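Local coordinates for hypothetical sugar ABC-transporter sugar binding protein (Arthrobacter globiformis, PDB 7BVT), which binds cyclic alpha-maltosyl-1,6-maltose as the substrate-binding protein of an ABC transporter and probably delivers this cyclic sugar for uptake, at residues 138-143 and 197-202; 163-168 and 206-211; 280-285 and 290-295. All blocks are in the same frame, centred on the assembly; numbering follows the deposited sequence.

Contact 1 of 3, residues 138-143 and 197-202; sequences SANNLG and LTWNFQ. With GLC (alpha-D-glucopyranose), chain B; GLC (alpha-D-glucopyranose), chain C.
Leu142, on strand 140-147, lays its CD1 methyl over the indole of Trp199, which projects from helix 195-207. The methyl sits 3.7 Å from the centroid of the five-membered ring and 17° off its normal, a CH-pi contact. This is the tight part: with CG beside the backbone N (chi1 -74°), CD1, CG and CD2 all reach the ring, and CD1 also meets Asn200 ND2 at 3.6 Å. That amide nitrogen is held by Gln260.

The opposite indole face is given to sugar. C6 of the chain B glucose lies 3.5 Å above the ring plane, offset toward the rim, while at the edge Trp199 NE1 donates an almost straight bond to O6 of the chain C glucose (3.1 Å, 168°). The packing is looser toward Asn140, whose OD1 stays 3.9 Å from Trp199 CH2; its ND2 turns to the chain B glucose and donates a nearly linear bond to O2 over 2.9 Å. Asp90 and Arg371 add further polar bonds to the glycan.

Strand and helix thus build one wall of the ligand pocket. Its chemistry is consistent with recognition shared between an aromatic platform, backed by leucine, and N-H donors directed at single sugar oxygens.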
loop_
_atom_site.group_PDB
_atom_site.type_symbol
_atom_site.label_atom_id
_atom_site.label_comp_id
_atom_site.label_asym_id
_atom_site.label_seq_id
_atom_site.Cartn_x
_atom_site.Cartn_y
_atom_site.Cartn_z
ATOM N N SER A 138 -9.215 -3.705 -3.555
ATOM C CA SER A 138 -9.196 -2.704 -2.463
ATOM C C SER A 138 -7.902 -1.908 -2.588
ATOM O O SER A 138 -6.994 -2.368 -3.326
ATOM C CB SER A 138 -9.248 -3.347 -1.132
ATOM O OG SER A 138 -8.043 -4.009 -0.844
ATOM N N ALA A 139 -7.836 -0.755 -1.986
ATOM C CA ALA A 139 -6.581 0.022 -1.986
ATOM C C ALA A 139 -6.422 0.718 -0.649
ATOM O O ALA A 139 -7.368 0.901 0.105
ATOM C CB ALA A 139 -6.583 1.015 -3.111
ATOM N N ASN A 140 -5.182 1.064 -0.369
ATOM C CA ASN A 140 -4.787 1.896 0.771
ATOM C C ASN A 140 -3.504 2.616 0.364
ATOM O O ASN A 140 -2.900 2.303 -0.703
ATOM C CB ASN A 140 -4.628 1.059 2.031
ATOM C CG ASN A 140 -3.592 -0.037 1.923
ATOM O OD1 ASN A 140 -2.433 0.244 1.626
ATOM N ND2 ASN A 140 -3.947 -1.244 2.307
ATOM N N ASN A 141 -3.126 3.618 1.133
ATOM C CA ASN A 141 -1.877 4.340 0.892
ATOM C C ASN A 141 -1.391 4.983 2.177
ATOM O O ASN A 141 -2.057 4.930 3.225
ATOM C CB ASN A 141 -1.966 5.278 -0.319
ATOM C CG ASN A 141 -2.859 6.472 -0.096
ATOM O OD1 ASN A 141 -2.764 7.183 0.921
ATOM N ND2 ASN A 141 -3.683 6.749 -1.080
ATOM N N LEU A 142 -0.142 5.409 2.119
ATOM C CA LEU A 142 0.517 5.993 3.301
ATOM C C LEU A 142 0.227 7.480 3.330
ATOM O O LEU A 142 0.354 8.156 2.321
ATOM C CB LEU A 142 2.017 5.732 3.261
ATOM C CG LEU A 142 2.420 4.310 3.576
ATOM C CD1 LEU A 142 3.913 4.109 3.259
ATOM C CD2 LEU A 142 2.191 3.990 5.005
ATOM N N GLY A 143 -0.038 7.952 4.532
ATOM C CA GLY A 143 -0.332 9.354 4.783
ATOM C C GLY A 143 0.405 9.828 6.001
ATOM O O GLY A 143 1.086 9.050 6.677
ATOM N N LEU A 197 10.383 -0.556 6.594
ATOM C CA LEU A 197 11.410 0.450 6.244
ATOM C C LEU A 197 11.282 0.772 4.761
ATOM O O LEU A 197 11.132 1.946 4.403
ATOM C CB LEU A 197 12.801 -0.091 6.609
ATOM C CG LEU A 197 13.973 0.867 6.486
ATOM C CD1 LEU A 197 15.209 0.339 7.240
ATOM C CD2 LEU A 197 14.359 1.106 5.047
ATOM N N THR A 198 11.354 -0.240 3.895
ATOM C CA THR A 198 11.429 -0.026 2.445
ATOM C C THR A 198 10.229 0.785 1.966
ATOM O O THR A 198 10.425 1.738 1.219
ATOM C CB THR A 198 11.539 -1.353 1.698
ATOM O OG1 THR A 198 12.739 -1.961 2.153
ATOM C CG2 THR A 198 11.495 -1.177 0.205
ATOM N N TRP A 199 9.016 0.416 2.333
ATOM C CA TRP A 199 7.822 1.008 1.687
ATOM C C TRP A 199 7.557 2.401 2.273
ATOM O O TRP A 199 7.029 3.242 1.549
ATOM C CB TRP A 199 6.659 0.036 1.733
ATOM C CG TRP A 199 5.510 0.294 2.648
ATOM C CD1 TRP A 199 5.527 0.400 4.005
ATOM C CD2 TRP A 199 4.131 0.397 2.263
ATOM N NE1 TRP A 199 4.255 0.616 4.476
ATOM C CE2 TRP A 199 3.380 0.603 3.438
ATOM C CE3 TRP A 199 3.463 0.348 1.043
ATOM C CZ2 TRP A 199 1.986 0.704 3.411
ATOM C CZ3 TRP A 199 2.092 0.463 1.018
ATOM C CH2 TRP A 199 1.380 0.706 2.179
ATOM N N ASN A 200 8.004 2.671 3.495
ATOM C CA ASN A 200 7.976 4.058 4.021
ATOM C C ASN A 200 9.022 4.917 3.319
ATOM O O ASN A 200 8.725 6.091 2.988
ATOM C CB ASN A 200 8.152 4.036 5.538
ATOM C CG ASN A 200 6.868 3.750 6.282
ATOM O OD1 ASN A 200 6.698 2.661 6.867
ATOM N ND2 ASN A 200 5.955 4.680 6.206
ATOM N N PHE A 201 10.220 4.380 3.106
ATOM C CA PHE A 201 11.287 5.110 2.418
ATOM C C PHE A 201 10.911 5.396 0.966
ATOM O O PHE A 201 11.203 6.483 0.462
ATOM C CB PHE A 201 12.594 4.315 2.479
ATOM C CG PHE A 201 13.726 5.068 1.857
ATOM C CD1 PHE A 201 14.385 6.083 2.539
ATOM C CD2 PHE A 201 14.092 4.818 0.556
ATOM C CE1 PHE A 201 15.374 6.825 1.913
ATOM C CE2 PHE A 201 15.099 5.520 -0.046
ATOM C CZ PHE A 201 15.746 6.528 0.622
ATOM N N GLN A 202 10.290 4.436 0.275
ATOM C CA GLN A 202 9.985 4.631 -1.153
ATOM C C GLN A 202 9.158 5.912 -1.325
ATOM O O GLN A 202 9.260 6.555 -2.328
ATOM C CB GLN A 202 9.217 3.433 -1.698
ATOM C CG GLN A 202 10.124 2.265 -2.026
ATOM C CD GLN A 202 9.411 0.912 -2.050
ATOM O OE1 GLN A 202 8.301 0.755 -1.563
ATOM N NE2 GLN A 202 10.102 -0.096 -2.612
HETATM C C1 GLC B . -0.302 -2.850 4.097
HETATM C C2 GLC B . -0.471 -2.944 2.612
HETATM C C3 GLC B . 0.567 -3.865 2.021
HETATM C C4 GLC B . 1.953 -3.371 2.466
HETATM C C5 GLC B . 2.038 -3.405 3.987
HETATM C C6 GLC B . 3.404 -2.881 4.465
HETATM O O2 GLC B . -1.822 -3.280 2.352
HETATM O O3 GLC B . 0.414 -3.887 0.591
HETATM O O4 GLC B . 2.988 -4.200 1.975
HETATM O O5 GLC B . 1.061 -2.530 4.495
HETATM O O6 GLC B . 3.623 -3.376 5.783
HETATM C C1 GLC C . 4.793 -2.754 6.417
HETATM C C2 GLC C . 5.276 -3.590 7.615
HETATM C C3 GLC C . 4.132 -3.661 8.627
HETATM C C4 GLC C . 3.692 -2.255 9.075
HETATM C C5 GLC C . 3.495 -1.280 7.880
HETATM C C6 GLC C . 3.671 0.153 8.324
HETATM O O2 GLC C . 5.632 -4.912 7.164
HETATM O O3 GLC C . 4.524 -4.442 9.771
HETATM O O4 GLC C . 2.469 -2.401 9.815
HETATM O O5 GLC C . 4.535 -1.426 6.863
HETATM O O6 GLC C . 3.107 0.972 7.301
#

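Contact 2 of 3, residues 163-168 and 206-211; sequences TTWDEL and WQAGGD
The first turn of helix 165-179 meets the C-terminal end of helix 195-207, the helix whose earlier turns line the glycan pocket, and the contact rests on Trp165 and Gln207. Trp165 NE1 donates to Gln207 OE1 over 3.0 Å with an N-H...O angle of 148°. The acceptor lies at the indole edge, close to the ring plane, but the donor stands well above the plane of the amide carbonyl rather than on a lone pair, with ring and amide planes turned 46° against each other. An extended Gln207 chain beyond CG carries OE1 to the indole. The same oxygen accepts from Asn204 one turn earlier, so two N-H donors grip it.

Both helix ends are finished by recognisable motifs. Thr164 is the N-cap of helix 165-179, its OG1 accepting from Glu167 N at 3.0 Å. Glu167 in turn sends OE1 back to Thr163, where the backbone N and OG1 reach it from the same face of the carboxylate. On the other side, helix 195-207 closes in a Schellman motif in which Gly209, with positive phi, donates its N to Trp206 O.

The remaining touches between the two segments are longer and mainly apolar. Ala208 CB approaches Trp165 CH2 obliquely at 4.2 Å, and Gln207 CB lies 4.1 Å from Trp165 CZ2. Gln207 NE2 makes a weak hydrogen bond to Pro283 O. Tyr233 of helix 225-239 stacks on the Trp165 ring, while Glu229 of that helix touches both Trp165 and Ala208, and Pro285 adds a loop contact to the indole.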
loop_
_atom_site.group_PDB
_atom_site.type_symbol
_atom_site.label_atom_id
_atom_site.label_comp_id
_atom_site.label_asym_id
_atom_site.label_seq_id
_atom_site.Cartn_x
_atom_site.Cartn_y
_atom_site.Cartn_z
ATOM N N THR A 163 3.770 20.724 5.478
ATOM C CA THR A 163 3.451 20.450 4.057
ATOM C C THR A 163 4.726 20.088 3.298
ATOM O O THR A 163 4.560 19.475 2.248
ATOM C CB THR A 163 2.724 21.598 3.365
ATOM O OG1 THR A 163 3.624 22.693 3.273
ATOM C CG2 THR A 163 1.475 21.978 4.117
ATOM N N THR A 164 5.898 20.437 3.822
ATOM C CA THR A 164 7.190 20.148 3.209
ATOM C C THR A 164 8.097 19.357 4.169
ATOM O O THR A 164 7.884 19.369 5.364
ATOM C CB THR A 164 7.898 21.426 2.746
ATOM O OG1 THR A 164 8.301 22.153 3.912
ATOM C CG2 THR A 164 7.029 22.279 1.860
ATOM N N TRP A 165 9.167 18.772 3.640
ATOM C CA TRP A 165 10.198 18.118 4.497
ATOM C C TRP A 165 10.787 19.135 5.474
ATOM O O TRP A 165 10.959 18.816 6.612
ATOM C CB TRP A 165 11.281 17.526 3.628
ATOM C CG TRP A 165 10.838 16.341 2.825
ATOM C CD1 TRP A 165 9.582 15.801 2.726
ATOM C CD2 TRP A 165 11.698 15.530 2.017
ATOM N NE1 TRP A 165 9.624 14.700 1.910
ATOM C CE2 TRP A 165 10.900 14.512 1.475
ATOM C CE3 TRP A 165 13.068 15.511 1.768
ATOM C CZ2 TRP A 165 11.420 13.528 0.623
ATOM C CZ3 TRP A 165 13.586 14.522 0.950
ATOM C CH2 TRP A 165 12.772 13.555 0.382
ATOM N N ASP A 166 11.032 20.345 4.993
ATOM C CA ASP A 166 11.639 21.372 5.865
ATOM C C ASP A 166 10.668 21.749 6.981
ATOM O O ASP A 166 11.099 21.910 8.091
ATOM C CB ASP A 166 12.050 22.581 5.019
ATOM C CG ASP A 166 13.438 22.440 4.427
ATOM O OD1 ASP A 166 14.097 21.445 4.698
ATOM O OD2 ASP A 166 13.798 23.292 3.621
ATOM N N GLU A 167 9.393 21.877 6.690
ATOM C CA GLU A 167 8.376 22.159 7.708
ATOM C C GLU A 167 8.320 21.028 8.721
ATOM O O GLU A 167 8.140 21.257 9.870
ATOM C CB GLU A 167 7.019 22.419 7.070
ATOM C CG GLU A 167 6.969 23.762 6.377
ATOM C CD GLU A 167 5.700 24.087 5.652
ATOM O OE1 GLU A 167 4.712 23.346 5.823
ATOM O OE2 GLU A 167 5.696 25.056 4.900
ATOM N N LEU A 168 8.412 19.772 8.276
ATOM C CA LEU A 168 8.319 18.630 9.186
ATOM C C LEU A 168 9.547 18.656 10.077
ATOM O O LEU A 168 9.405 18.400 11.261
ATOM C CB LEU A 168 8.164 17.328 8.393
ATOM C CG LEU A 168 8.167 16.031 9.197
ATOM C CD1 LEU A 168 7.517 14.882 8.403
ATOM C CD2 LEU A 168 9.575 15.628 9.559
ATOM N N TRP A 206 10.369 8.659 -4.061
ATOM C CA TRP A 206 9.522 9.141 -5.175
ATOM C C TRP A 206 9.228 10.644 -5.083
ATOM O O TRP A 206 9.284 11.330 -6.148
ATOM C CB TRP A 206 8.239 8.343 -5.220
ATOM C CG TRP A 206 8.401 6.935 -5.672
ATOM C CD1 TRP A 206 9.219 6.440 -6.646
ATOM C CD2 TRP A 206 7.691 5.816 -5.126
ATOM N NE1 TRP A 206 9.066 5.068 -6.748
ATOM C CE2 TRP A 206 8.152 4.656 -5.801
ATOM C CE3 TRP A 206 6.764 5.677 -4.080
ATOM C CZ2 TRP A 206 7.658 3.399 -5.511
ATOM C CZ3 TRP A 206 6.253 4.425 -3.831
ATOM C CH2 TRP A 206 6.699 3.309 -4.528
ATOM N N GLN A 207 9.017 11.178 -3.882
ATOM C CA GLN A 207 8.754 12.614 -3.730
ATOM C C GLN A 207 9.986 13.410 -4.175
ATOM O O GLN A 207 9.809 14.493 -4.704
ATOM C CB GLN A 207 8.499 12.945 -2.258
ATOM C CG GLN A 207 7.178 12.398 -1.756
ATOM C CD GLN A 207 7.038 12.643 -0.282
ATOM O OE1 GLN A 207 8.048 12.687 0.426
ATOM N NE2 GLN A 207 5.809 12.882 0.197
ATOM N N ALA A 208 11.201 12.895 -3.987
ATOM C CA ALA A 208 12.451 13.571 -4.408
ATOM C C ALA A 208 12.658 13.443 -5.934
ATOM O O ALA A 208 13.615 14.052 -6.463
ATOM C CB ALA A 208 13.622 13.014 -3.653
ATOM N N GLY A 209 11.810 12.700 -6.644
ATOM C CA GLY A 209 11.955 12.520 -8.103
ATOM C C GLY A 209 12.756 11.286 -8.422
ATOM O O GLY A 209 13.148 11.119 -9.580
ATOM N N GLY A 210 12.971 10.427 -7.416
ATOM C CA GLY A 210 13.793 9.207 -7.533
ATOM C C GLY A 210 13.003 8.022 -8.045
ATOM O O GLY A 210 11.779 8.110 -8.171
ATOM N N ASP A 211 13.705 6.951 -8.366
ATOM C CA ASP A 211 13.133 5.673 -8.808
ATOM C C ASP A 211 13.696 4.598 -7.900
ATOM O O ASP A 211 14.860 4.714 -7.470
ATOM C CB ASP A 211 13.449 5.425 -10.285
ATOM C CG ASP A 211 12.973 6.533 -11.196
ATOM O OD1 ASP A 211 11.782 6.679 -11.339
ATOM O OD2 ASP A 211 13.835 7.221 -11.781
#

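Contact 3 of 3, residues 280-285 and 290-295; sequences AQVPYP and PATNLG. With GLC (alpha-D-glucopyranose), chain B.
Pro290 lies over one face of the Tyr284 ring, the two side chains side by side and pointing the same way. Pro290 CG stands 3.9 Å from the ring centroid and 20° off the normal, which makes a CH-pi contact with its closest approach of 3.6 Å to Tyr284 CZ. Pro290 N covers the same face toward the rim, 3.6 Å from Tyr284 CD2, so the pyrrolidine spans the ring from CD2 to CZ. The tyrosine comes to this position with CG between the backbone N and the carbonyl carbon (chi1 67°).

Gln281 crosses Pro290 obliquely. Fully extended, with CG anti to the backbone N (chi1 174°), it brings OE1 to 3.7 Å from Pro290 CB, a van der Waals approach from a partly exposed side chain.

The two segments are the arms of the loop between strand 277-280 and strand 292-301: the first strand runs out into residues 280-285, and the chain returns through Pro290 into the second, both strands pairing antiparallel with strand 140-147, along the same edge. Across the gap between the two backbones a water serves as bridge, donating to Val282 O at 2.8 Å and accepting from Ala291 N at 3.1 Å.

Between the buried Val282 and Thr292 the two segments touch less closely. Val282 CG2 faces Thr292 OG1 at 4.4 Å, and that hydroxyl is bonded to Leu142 O on the neighbouring strand. Farther along, strand 292-301 enters the glycan pocket, where Gly295 CA comes within 3.3 Å of O3 of the chain B glucose.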
loop_
_atom_site.group_PDB
_atom_site.type_symbol
_atom_site.label_atom_id
_atom_site.label_comp_id
_atom_site.label_asym_id
_atom_site.label_seq_id
_atom_site.Cartn_x
_atom_site.Cartn_y
_atom_site.Cartn_z
ATOM N N ALA A 280 -2.936 14.277 6.920
ATOM C CA ALA A 280 -2.601 15.144 5.794
ATOM C C ALA A 280 -1.877 14.358 4.717
ATOM O O ALA A 280 -1.419 13.226 5.008
ATOM C CB ALA A 280 -1.689 16.273 6.231
ATOM N N GLN A 281 -1.819 14.981 3.559
ATOM C CA GLN A 281 -0.902 14.566 2.484
ATOM C C GLN A 281 0.493 14.373 3.093
ATOM O O GLN A 281 0.911 15.170 3.966
ATOM C CB GLN A 281 -0.937 15.635 1.387
ATOM C CG GLN A 281 0.076 15.420 0.277
ATOM C CD GLN A 281 -0.012 16.467 -0.796
ATOM O OE1 GLN A 281 -0.455 16.187 -1.916
ATOM N NE2 GLN A 281 0.351 17.692 -0.452
ATOM N N VAL A 282 1.260 13.389 2.613
ATOM C CA VAL A 282 2.646 13.205 3.114
ATOM C C VAL A 282 3.460 14.437 2.761
ATOM O O VAL A 282 3.485 14.838 1.591
ATOM C CB VAL A 282 3.341 11.957 2.565
ATOM C CG1 VAL A 282 4.700 11.836 3.251
ATOM C CG2 VAL A 282 2.520 10.716 2.865
ATOM N N PRO A 283 4.128 15.091 3.744
ATOM C CA PRO A 283 4.958 16.247 3.379
ATOM C C PRO A 283 5.992 15.886 2.322
ATOM O O PRO A 283 6.586 14.806 2.399
ATOM C CB PRO A 283 5.630 16.670 4.664
ATOM C CG PRO A 283 4.629 16.225 5.730
ATOM C CD PRO A 283 4.060 14.928 5.197
ATOM N N TYR A 284 6.219 16.797 1.378
ATOM C CA TYR A 284 7.139 16.559 0.239
ATOM C C TYR A 284 8.086 17.725 0.049
ATOM O O TYR A 284 7.844 18.828 0.556
ATOM C CB TYR A 284 6.372 16.229 -1.030
ATOM C CG TYR A 284 5.523 17.317 -1.640
ATOM C CD1 TYR A 284 4.231 17.561 -1.196
ATOM C CD2 TYR A 284 5.980 18.017 -2.733
ATOM C CE1 TYR A 284 3.425 18.507 -1.826
ATOM C CE2 TYR A 284 5.200 18.985 -3.353
ATOM C CZ TYR A 284 3.911 19.216 -2.911
ATOM O OH TYR A 284 3.125 20.132 -3.570
ATOM N N PRO A 285 9.211 17.529 -0.656
ATOM C CA PRO A 285 10.238 18.559 -0.642
ATOM C C PRO A 285 9.776 19.691 -1.542
ATOM O O PRO A 285 9.028 19.487 -2.504
ATOM C CB PRO A 285 11.517 17.885 -1.159
ATOM C CG PRO A 285 11.161 16.471 -1.511
ATOM C CD PRO A 285 9.665 16.317 -1.319
ATOM N N PRO A 290 4.497 15.497 -4.886
ATOM C CA PRO A 290 3.721 14.636 -4.009
ATOM C C PRO A 290 3.863 13.181 -4.481
ATOM O O PRO A 290 3.881 12.916 -5.664
ATOM C CB PRO A 290 2.274 15.133 -4.176
ATOM C CG PRO A 290 2.415 16.489 -4.810
ATOM C CD PRO A 290 3.671 16.432 -5.662
ATOM N N ALA A 291 3.942 12.275 -3.520
ATOM C CA ALA A 291 3.918 10.830 -3.814
ATOM C C ALA A 291 3.495 10.086 -2.573
ATOM O O ALA A 291 3.821 10.525 -1.486
ATOM C CB ALA A 291 5.274 10.327 -4.271
ATOM N N THR A 292 2.930 8.910 -2.801
ATOM C CA THR A 292 2.755 7.915 -1.744
ATOM C C THR A 292 2.840 6.507 -2.338
ATOM O O THR A 292 3.108 6.385 -3.537
ATOM C CB THR A 292 1.491 8.209 -0.936
ATOM O OG1 THR A 292 1.561 7.335 0.187
ATOM C CG2 THR A 292 0.236 7.978 -1.727
ATOM N N ASN A 293 2.682 5.506 -1.468
ATOM C CA ASN A 293 2.874 4.078 -1.801
ATOM C C ASN A 293 1.525 3.359 -1.635
ATOM O O ASN A 293 0.828 3.661 -0.668
ATOM C CB ASN A 293 3.913 3.473 -0.866
ATOM C CG ASN A 293 4.761 2.423 -1.532
ATOM O OD1 ASN A 293 4.386 1.857 -2.558
ATOM N ND2 ASN A 293 5.889 2.195 -0.919
ATOM N N LEU A 294 1.156 2.506 -2.578
ATOM C CA LEU A 294 -0.131 1.772 -2.603
ATOM C C LEU A 294 -0.028 0.404 -1.948
ATOM O O LEU A 294 0.883 -0.355 -2.239
ATOM C CB LEU A 294 -0.616 1.610 -4.027
ATOM C CG LEU A 294 -1.087 2.894 -4.698
ATOM C CD1 LEU A 294 -1.074 2.775 -6.207
ATOM C CD2 LEU A 294 -2.471 3.273 -4.179
ATOM N N GLY A 295 -1.004 0.105 -1.103
ATOM C CA GLY A 295 -1.249 -1.254 -0.601
ATOM C C GLY A 295 -2.607 -1.737 -1.012
ATOM O O GLY A 295 -3.303 -1.036 -1.756
HETATM C C1 GLC B . -0.302 -2.850 4.097
HETATM C C2 GLC B . -0.471 -2.944 2.612
HETATM C C3 GLC B . 0.567 -3.865 2.021
HETATM C C4 GLC B . 1.953 -3.371 2.466
HETATM C C5 GLC B . 2.038 -3.405 3.987
HETATM C C6 GLC B . 3.404 -2.881 4.465
HETATM O O2 GLC B . -1.822 -3.280 2.352
HETATM O O3 GLC B . 0.414 -3.887 0.591
HETATM O O4 GLC B . 2.988 -4.200 1.975
HETATM O O5 GLC B . 1.061 -2.530 4.495
HETATM O O6 GLC B . 3.623 -3.376 5.783
HETATM O O HOH W 1 3.220 13.688 -0.911
#

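Contact 1 lies deepest, about 5 Å from the centre of the chain, and contact 2 farthest out at about 18 Å, though its touching residues are also buried; contact 3 is intermediate and partly exposed. Helix 195-207 serves contacts 1 and 2 in turn, first as sugar platform, then as partner of helix 165-179. Contacts 1 and 3 share the sheet through neighbouring strands 140-147 and 292-301, are joined by Gln202 and Asn293, and both touch the chain B glucose. Contact 2 abuts contact 3 where Thr163 meets Tyr284. Chemistry follows place: CH-pi packing plus sugar bonds in the pocket, one indole-amide bond between helices, and proline-tyrosine packing with a water bridge at the loop.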